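Local coordinates for protein NanS-p (Escherichia phage vB_EcoP_24B, PDB 6YP6) that is probably the carbohydrate-binding part of a phage-encoded carbohydrate esterase of the NanS-p type, built as a sandwich of antiparallel beta-sheets, at residues A[45-48]-A[53-56]; A[77-82]-A[87-92]; A[157-162]-A[179-184]. All blocks are in the same frame, centred on the assembly; numbering follows the deposited sequence. Where two conformers were deposited one is given.

Contact 1 (A[45-48]-A[53-56]); sequences LTKE and SWVL
L45 lies across one face of the W54 indole, and this CH-pi contact joins the two antiparallel sheets of a beta-sandwich at the end where strand 41-46 gives way to strand 55-59. The methyl carbon CD1 of L45 sits 3.8 Å from the centroid of the six-membered ring of W54, 21° off the normal, so it is placed well over the face. Its nearest ring atom is CH2 of W54, at 3.6 Å from L45 CD1. Nearer the rim, CB of L45 covers the same ring system close to CE2, so the leucine touches the indole with both its root and one branch. The same CD1 also meets CD1 of L56 at 3.9 Å, which extends the apolar patch to L56 on strand 55-59. K47 comes to the indole from another direction: its CG lies near the ring plane, 4.0 Å from CD1 of W54.

No direct hydrogen bond links the two segments. The polar edge of the indole is instead served by a water lying in the ring plane, which accepts from NE1 of W54 at 3.0 Å and lies 2.9 Å from the carbonyl O of L45, to which it may donate.

V207 and V196, from strands of either sheet, add side-chain packing around W54. In the conformer described, the lysine chain is bent at chi2 and again at chi4, and it carries NZ away from the indole to a salt bridge with D198. One carboxylate thus ties down both the lysine and the loop that leads into strand 55-59: D198 OD1 accepts from the S53 hydroxyl, again in the conformer described, and from the backbone N of W54.

Contact 2 (A[77-82]-A[87-92]); sequences FKVSGA and QYVMAF
F77 and M90 both carry CG between their own backbone N and carbonyl carbon (chi1 69° and 65°), and from M90 the chain then runs out extended to set its methyl against the phenylalanine. CE of M90 stands 3.7 Å from CG of F77 and nearly as close to CB of F77, so it bears on the root of the ring. Measured to the ring centroid it is 4.2 Å away and 29° off the normal, an off-centre CH-pi contact.

Beside this pair, V79 and V89 meet tip to tip. CG2 of V89 is about equally far from both methyls of V79, with V79 CG1 at 4.0 Å, so it sits against the fork of V79, and V89 CG1 adds a longer touch on V79 CG2. V89 and M90 can face inward in succession because they form a classic beta bulge opposite I119.

Toward the loop end the contact turns polar. One water donates to the carbonyl O of A82 at 2.7 Å and to OE1 of Q87 at 3.0 Å, bridging segments that share no direct hydrogen bond.

Strands 71-79 and 88-95 belong to different sheets of the sandwich, and their side chains meet in the layer between. L126 of strand 125-130 and V207 of strand 207-216 pack around F77 and V89, while F145 of strand 140-147 meets the F77 ring edge-to-face.

Contact 3 (A[157-162]-A[179-184]); sequences FRFAGN and FTLTQS
F157 and F179 make the first of two apolar contacts, aromatic against aromatic: CD1 of F157 approaches CZ of F179 at 4.2 Å. The F157 atom lies near the plane of the F179 ring, at its edge, whereas F179 CZ reaches the F157 ring obliquely. The second contact sets an aliphatic branch against a ring. CD1 of L181 comes obliquely to CE2 of F159 at 3.9 Å, the two side chains crossing at about a right angle. In F159, chi1 of -71° sets CG anti to the carbonyl carbon and swings the ring over to the leucine.

Strands 152-159 and 174-180 are not direct neighbours in their antiparallel sheet; strand 166-171 runs between them and bonds to both through the backbone. V167 of that middle strand packs against F157 and F159, so the side chains meet across an intervening strand on one face of the sheet. Other aromatic partners come from the second sheet of the sandwich: F117 stacks on F157, and Y130 meets the F179 ring with the planes inclined at about 55°.

In segment 179-184, polar bonding gathers in the loop beyond T180. There T182 OG1 donates to the carbonyl O of Q183 at 2.9 Å, tilted 29° from the carbonyl plane. The T182 backbone N bonds to the hydroxyl of Y130, the tyrosine that L181 also touches. R158, on the other segment, makes a salt bridge with D175.

How the contacts relate
Contacts 1 and 2 each join the two sheets of the sandwich, and they touch directly: W54 CH2 lies 4.0 Å from M90 CB. Contact 3 instead spans second-neighbour strands of one sheet and the loop that follows, on the opposite side of the chain's centre from both; its centre is about 28 Å from that of contact 1 and 24 Å from that of contact 2. Strands 71-79 and 152-159, neighbours in that sheet, link contacts 2 and 3. The touching residues are all buried in contacts 2 and 3, but only three of six in contact 1, which adds the hydrocarbon part of a lysine paired with D198. Contacts 1 and 2 each have a water between their segments, whereas contact 3 meets only through hydrocarbon groups.

Contact 1 (A[45-48]-A[53-56])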
loop_
_atom_site.group_PDB
_atom_site.type_symbol
_atom_site.label_atom_id
_atom_site.label_comp_id
_atom_site.label_asym_id
_atom_site.label_seq_id
_atom_site.Cartn_x
_atom_site.Cartn_y
_atom_site.Cartn_z
ATOM N N LEU A 45 3.172 5.464 12.780
ATOM C CA LEU A 45 3.965 6.224 11.826
ATOM C C LEU A 45 3.475 7.662 11.812
ATOM O O LEU A 45 2.294 7.938 11.561
ATOM C CB LEU A 45 3.863 5.604 10.434
ATOM C CG LEU A 45 4.228 4.109 10.382
ATOM C CD1 LEU A 45 4.017 3.580 8.977
ATOM C CD2 LEU A 45 5.630 3.834 10.825
ATOM N N THR A 46 4.397 8.571 12.100
ATOM C CA THR A 46 4.142 9.994 12.150
ATOM C C THR A 46 5.341 10.723 11.562
ATOM O O THR A 46 6.380 10.128 11.260
ATOM C CB THR A 46 3.959 10.491 13.599
ATOM O OG1 THR A 46 5.146 10.222 14.363
ATOM C CG2 THR A 46 2.750 9.840 14.256
ATOM N N LYS A 47 5.194 12.034 11.415
ATOM C CA LYS A 47 6.308 12.898 11.045
ATOM C C LYS A 47 6.010 14.304 11.550
ATOM O O LYS A 47 4.895 14.611 11.977
ATOM C CB LYS A 47 6.595 12.852 9.534
ATOM C CG LYS A 47 5.390 13.031 8.603
ATOM C CD LYS A 47 5.004 14.497 8.442
ATOM C CE LYS A 47 3.793 14.669 7.528
ATOM N NZ LYS A 47 4.124 14.555 6.093
ATOM N N GLU A 48 7.021 15.159 11.495
ATOM C CA GLU A 48 6.832 16.568 11.817
ATOM C C GLU A 48 6.289 17.273 10.576
ATOM O O GLU A 48 6.943 17.282 9.529
ATOM C CB GLU A 48 8.156 17.195 12.248
ATOM C CG GLU A 48 8.721 16.657 13.558
ATOM C CD GLU A 48 7.817 16.923 14.750
ATOM O OE1 GLU A 48 6.965 17.834 14.666
ATOM O OE2 GLU A 48 7.958 16.218 15.773
ATOM N N SER A 53 8.226 13.697 4.194
ATOM C CA SER A 53 7.336 12.547 4.230
ATOM C C SER A 53 8.100 11.308 4.668
ATOM O O SER A 53 9.286 11.152 4.368
ATOM C CB SER A 53 6.801 12.393 2.803
ATOM O OG SER A 53 6.099 11.202 2.608
ATOM N N TRP A 54 7.429 10.424 5.395
ATOM C CA TRP A 54 8.076 9.174 5.748
ATOM C C TRP A 54 7.919 8.166 4.620
ATOM O O TRP A 54 6.951 8.189 3.857
ATOM C CB TRP A 54 7.570 8.577 7.062
ATOM C CG TRP A 54 6.109 8.350 7.187
ATOM C CD1 TRP A 54 5.239 9.153 7.836
ATOM C CD2 TRP A 54 5.341 7.237 6.689
ATOM N NE1 TRP A 54 3.978 8.640 7.771
ATOM C CE2 TRP A 54 4.009 7.457 7.076
ATOM C CE3 TRP A 54 5.654 6.082 5.958
ATOM C CZ2 TRP A 54 2.986 6.584 6.742
ATOM C CZ3 TRP A 54 4.630 5.205 5.629
ATOM C CH2 TRP A 54 3.308 5.464 6.021
ATOM N N VAL A 55 8.911 7.289 4.512
ATOM C CA VAL A 55 8.937 6.247 3.496
ATOM C C VAL A 55 9.500 4.978 4.113
ATOM O O VAL A 55 10.564 5.001 4.736
ATOM C CB VAL A 55 9.797 6.627 2.271
ATOM C CG1 VAL A 55 9.695 5.530 1.202
ATOM C CG2 VAL A 55 9.390 7.956 1.690
ATOM N N LEU A 56 8.800 3.873 3.912
ATOM C CA LEU A 56 9.282 2.539 4.214
ATOM C C LEU A 56 9.491 1.820 2.895
ATOM O O LEU A 56 8.652 1.918 2.005
ATOM C CB LEU A 56 8.246 1.760 5.022
ATOM C CG LEU A 56 7.674 2.478 6.239
ATOM C CD1 LEU A 56 6.616 1.588 6.874
ATOM C CD2 LEU A 56 8.739 2.844 7.244
HETATM O O HOH W 1 1.831 9.838 9.402
#

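Contact 2 (A[77-82]-A[87-92])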
loop_
_atom_site.group_PDB
_atom_site.type_symbol
_atom_site.label_atom_id
_atom_site.label_comp_id
_atom_site.label_asym_id
_atom_site.label_seq_id
_atom_site.Cartn_x
_atom_site.Cartn_y
_atom_site.Cartn_z
ATOM N N PHE A 77 -4.278 -1.890 9.003
ATOM C CA PHE A 77 -3.906 -0.558 9.465
ATOM C C PHE A 77 -5.084 0.083 10.182
ATOM O O PHE A 77 -6.236 -0.314 10.016
ATOM C CB PHE A 77 -3.457 0.334 8.278
ATOM C CG PHE A 77 -4.586 0.691 7.358
ATOM C CD1 PHE A 77 -5.001 -0.192 6.369
ATOM C CD2 PHE A 77 -5.275 1.881 7.515
ATOM C CE1 PHE A 77 -6.085 0.121 5.558
ATOM C CE2 PHE A 77 -6.352 2.191 6.704
ATOM C CZ PHE A 77 -6.754 1.313 5.720
ATOM N N LYS A 78 -4.771 1.119 10.952
ATOM C CA LYS A 78 -5.751 1.881 11.708
ATOM C C LYS A 78 -5.363 3.341 11.581
ATOM O O LYS A 78 -4.212 3.704 11.828
ATOM C CB LYS A 78 -5.759 1.438 13.180
ATOM C CG LYS A 78 -6.425 2.404 14.142
ATOM C CD LYS A 78 -6.715 1.702 15.502
ATOM C CE LYS A 78 -6.285 2.498 16.703
ATOM N NZ LYS A 78 -6.913 1.882 17.883
ATOM N N VAL A 79 -6.309 4.188 11.217
ATOM C CA VAL A 79 -6.051 5.614 11.055
ATOM C C VAL A 79 -6.428 6.335 12.338
ATOM O O VAL A 79 -7.490 6.065 12.907
ATOM C CB VAL A 79 -6.826 6.216 9.869
ATOM C CG1 VAL A 79 -6.337 7.627 9.609
ATOM C CG2 VAL A 79 -6.694 5.350 8.637
ATOM N N SER A 80 -5.600 7.290 12.759
ATOM C CA SER A 80 -5.828 8.071 13.967
ATOM C C SER A 80 -6.073 9.530 13.597
ATOM O O SER A 80 -5.484 10.047 12.646
ATOM C CB SER A 80 -4.598 7.970 14.878
ATOM O OG SER A 80 -4.836 8.518 16.159
ATOM N N GLY A 81 -6.967 10.186 14.326
ATOM C CA GLY A 81 -7.180 11.606 14.165
ATOM C C GLY A 81 -8.577 11.935 13.657
ATOM O O GLY A 81 -9.365 11.068 13.271
ATOM N N ALA A 82 -8.868 13.236 13.666
ATOM C CA ALA A 82 -10.162 13.751 13.234
ATOM C C ALA A 82 -10.292 13.704 11.709
ATOM O O ALA A 82 -9.321 13.892 10.975
ATOM C CB ALA A 82 -10.317 15.203 13.682
ATOM N N GLN A 87 -7.480 14.796 3.164
ATOM C CA GLN A 87 -6.207 14.459 3.790
ATOM C C GLN A 87 -5.782 13.024 3.498
ATOM O O GLN A 87 -6.605 12.112 3.415
ATOM C CB GLN A 87 -6.344 14.707 5.293
ATOM C CG GLN A 87 -5.075 14.585 6.091
ATOM C CD GLN A 87 -5.274 15.165 7.469
ATOM O OE1 GLN A 87 -5.514 14.426 8.446
ATOM N NE2 GLN A 87 -5.247 16.465 7.562
ATOM N N TYR A 88 -4.478 12.845 3.288
ATOM C CA TYR A 88 -3.912 11.544 2.982
ATOM C C TYR A 88 -3.588 10.734 4.228
ATOM O O TYR A 88 -3.235 11.280 5.273
ATOM C CB TYR A 88 -2.611 11.689 2.170
ATOM C CG TYR A 88 -2.846 12.298 0.808
ATOM C CD1 TYR A 88 -3.477 11.592 -0.212
ATOM C CD2 TYR A 88 -2.465 13.611 0.555
ATOM C CE1 TYR A 88 -3.708 12.179 -1.440
ATOM C CE2 TYR A 88 -2.691 14.208 -0.665
ATOM C CZ TYR A 88 -3.321 13.497 -1.656
ATOM O OH TYR A 88 -3.542 14.133 -2.848
ATOM N N VAL A 89 -3.650 9.406 4.059
ATOM C CA VAL A 89 -3.062 8.450 4.988
ATOM C C VAL A 89 -1.724 7.967 4.426
ATOM O O VAL A 89 -0.665 8.295 4.966
ATOM C CB VAL A 89 -4.004 7.266 5.291
ATOM C CG1 VAL A 89 -3.364 6.337 6.313
ATOM C CG2 VAL A 89 -5.359 7.759 5.780
ATOM N N MET A 90 -1.745 7.192 3.343
ATOM C CA MET A 90 -0.511 6.601 2.824
ATOM C C MET A 90 -0.761 6.064 1.428
ATOM O O MET A 90 -1.901 5.893 0.997
ATOM C CB MET A 90 -0.014 5.499 3.762
ATOM C CG MET A 90 -0.936 4.309 3.874
ATOM S SD MET A 90 -0.389 3.247 5.204
ATOM C CE MET A 90 -1.817 2.200 5.383
ATOM N N ALA A 91 0.337 5.769 0.749
ATOM C CA ALA A 91 0.343 5.174 -0.572
ATOM C C ALA A 91 1.318 4.003 -0.612
ATOM O O ALA A 91 2.312 3.960 0.119
ATOM C CB ALA A 91 0.770 6.194 -1.640
ATOM N N PHE A 92 1.025 3.078 -1.522
ATOM C CA PHE A 92 1.831 1.905 -1.839
ATOM C C PHE A 92 2.218 1.992 -3.312
ATOM O O PHE A 92 1.345 1.963 -4.184
ATOM C CB PHE A 92 1.015 0.611 -1.641
ATOM C CG PHE A 92 0.543 0.413 -0.235
ATOM C CD1 PHE A 92 -0.609 1.042 0.215
ATOM C CD2 PHE A 92 1.248 -0.384 0.655
ATOM C CE1 PHE A 92 -1.038 0.881 1.534
ATOM C CE2 PHE A 92 0.822 -0.530 1.977
ATOM C CZ PHE A 92 -0.325 0.094 2.401
HETATM O O HOH W 2 -6.838 15.037 11.036
#

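Contact 3 (A[157-162]-A[179-184])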
loop_
_atom_site.group_PDB
_atom_site.type_symbol
_atom_site.label_atom_id
_atom_site.label_comp_id
_atom_site.label_asym_id
_atom_site.label_seq_id
_atom_site.Cartn_x
_atom_site.Cartn_y
_atom_site.Cartn_z
ATOM N N PHE A 157 -4.896 -6.490 -2.397
ATOM C CA PHE A 157 -4.998 -6.448 -3.852
ATOM C C PHE A 157 -4.644 -7.846 -4.326
ATOM O O PHE A 157 -3.501 -8.280 -4.172
ATOM C CB PHE A 157 -4.056 -5.393 -4.416
ATOM C CG PHE A 157 -4.390 -4.025 -3.922
ATOM C CD1 PHE A 157 -5.367 -3.276 -4.553
ATOM C CD2 PHE A 157 -3.795 -3.517 -2.787
ATOM C CE1 PHE A 157 -5.720 -2.025 -4.083
ATOM C CE2 PHE A 157 -4.133 -2.259 -2.321
ATOM C CZ PHE A 157 -5.106 -1.517 -2.971
ATOM N N ARG A 158 -5.635 -8.561 -4.844
ATOM C CA ARG A 158 -5.500 -9.963 -5.212
ATOM C C ARG A 158 -5.227 -10.096 -6.705
ATOM O O ARG A 158 -5.995 -9.591 -7.535
ATOM C CB ARG A 158 -6.753 -10.760 -4.831
ATOM C CG ARG A 158 -6.583 -12.262 -5.003
ATOM C CD ARG A 158 -7.776 -13.074 -4.472
ATOM N NE ARG A 158 -8.978 -12.790 -5.249
ATOM C CZ ARG A 158 -10.084 -12.205 -4.792
ATOM N NH1 ARG A 158 -10.218 -11.864 -3.511
ATOM N NH2 ARG A 158 -11.069 -11.961 -5.640
ATOM N N PHE A 159 -4.137 -10.790 -7.031
ATOM C CA PHE A 159 -3.718 -11.120 -8.387
ATOM C C PHE A 159 -4.137 -12.558 -8.683
ATOM O O PHE A 159 -3.978 -13.446 -7.847
ATOM C CB PHE A 159 -2.194 -10.979 -8.512
ATOM C CG PHE A 159 -1.694 -9.547 -8.472
ATOM C CD1 PHE A 159 -1.714 -8.807 -7.291
ATOM C CD2 PHE A 159 -1.210 -8.943 -9.614
ATOM C CE1 PHE A 159 -1.277 -7.502 -7.261
ATOM C CE2 PHE A 159 -0.749 -7.635 -9.584
ATOM C CZ PHE A 159 -0.787 -6.919 -8.410
ATOM N N ALA A 160 -4.678 -12.783 -9.881
ATOM C CA ALA A 160 -5.275 -14.071 -10.215
ATOM C C ALA A 160 -4.290 -15.069 -10.797
ATOM O O ALA A 160 -4.568 -16.274 -10.790
ATOM C CB ALA A 160 -6.409 -13.882 -11.229
ATOM N N GLY A 161 -3.167 -14.613 -11.308
ATOM C CA GLY A 161 -2.223 -15.497 -11.954
ATOM C C GLY A 161 -2.438 -15.524 -13.454
ATOM O O GLY A 161 -3.235 -14.774 -14.026
ATOM N N ASN A 162 -1.668 -16.396 -14.087
ATOM C CA ASN A 162 -1.673 -16.520 -15.538
ATOM C C ASN A 162 -1.327 -15.204 -16.214
ATOM O O ASN A 162 -1.720 -14.959 -17.354
ATOM C CB ASN A 162 -3.005 -17.067 -16.048
ATOM C CG ASN A 162 -3.172 -18.543 -15.739
ATOM O OD1 ASN A 162 -4.105 -18.942 -15.049
ATOM N ND2 ASN A 162 -2.255 -19.358 -16.243
ATOM N N PHE A 179 -10.408 -4.396 -11.222
ATOM C CA PHE A 179 -9.885 -3.371 -12.115
ATOM C C PHE A 179 -8.635 -3.917 -12.779
ATOM O O PHE A 179 -7.995 -4.838 -12.269
ATOM C CB PHE A 179 -9.565 -2.063 -11.355
ATOM C CG PHE A 179 -8.464 -2.205 -10.341
ATOM C CD1 PHE A 179 -8.689 -2.767 -9.096
ATOM C CD2 PHE A 179 -7.192 -1.751 -10.639
ATOM C CE1 PHE A 179 -7.651 -2.895 -8.182
ATOM C CE2 PHE A 179 -6.157 -1.871 -9.733
ATOM C CZ PHE A 179 -6.389 -2.438 -8.506
ATOM N N THR A 180 -8.280 -3.345 -13.922
ATOM C CA THR A 180 -7.095 -3.768 -14.647
ATOM C C THR A 180 -5.994 -2.722 -14.496
ATOM O O THR A 180 -6.224 -1.526 -14.691
ATOM C CB THR A 180 -7.423 -4.045 -16.113
ATOM O OG1 THR A 180 -8.360 -5.126 -16.181
ATOM C CG2 THR A 180 -6.176 -4.440 -16.892
ATOM N N LEU A 181 -4.800 -3.184 -14.132
ATOM C CA LEU A 181 -3.658 -2.293 -14.041
ATOM C C LEU A 181 -3.402 -1.656 -15.395
ATOM O O LEU A 181 -3.583 -2.282 -16.441
ATOM C CB LEU A 181 -2.408 -3.051 -13.612
ATOM C CG LEU A 181 -2.445 -3.662 -12.212
ATOM C CD1 LEU A 181 -1.266 -4.594 -12.015
ATOM C CD2 LEU A 181 -2.461 -2.614 -11.118
ATOM N N THR A 182 -2.970 -0.401 -15.370
ATOM C CA THR A 182 -2.589 0.341 -16.558
ATOM C C THR A 182 -1.228 0.965 -16.295
ATOM O O THR A 182 -0.698 0.910 -15.186
ATOM C CB THR A 182 -3.594 1.453 -16.899
ATOM O OG1 THR A 182 -3.547 2.476 -15.902
ATOM C CG2 THR A 182 -4.999 0.920 -16.994
ATOM N N GLN A 183 -0.674 1.595 -17.318
ATOM C CA GLN A 183 0.468 2.467 -17.084
ATOM C C GLN A 183 0.067 3.603 -16.143
ATOM O O GLN A 183 -1.103 3.967 -16.020
ATOM C CB GLN A 183 1.000 3.009 -18.408
ATOM C CG GLN A 183 1.479 1.895 -19.338
ATOM C CD GLN A 183 2.213 2.398 -20.559
ATOM O OE1 GLN A 183 2.563 3.570 -20.645
ATOM N NE2 GLN A 183 2.466 1.503 -21.508
ATOM N N SER A 184 1.068 4.174 -15.481
ATOM C CA SER A 184 0.864 5.212 -14.482
ATOM C C SER A 184 1.939 6.280 -14.638
ATOM O O SER A 184 3.039 5.978 -15.102
ATOM C CB SER A 184 0.985 4.610 -13.074
ATOM O OG SER A 184 1.157 5.584 -12.062
#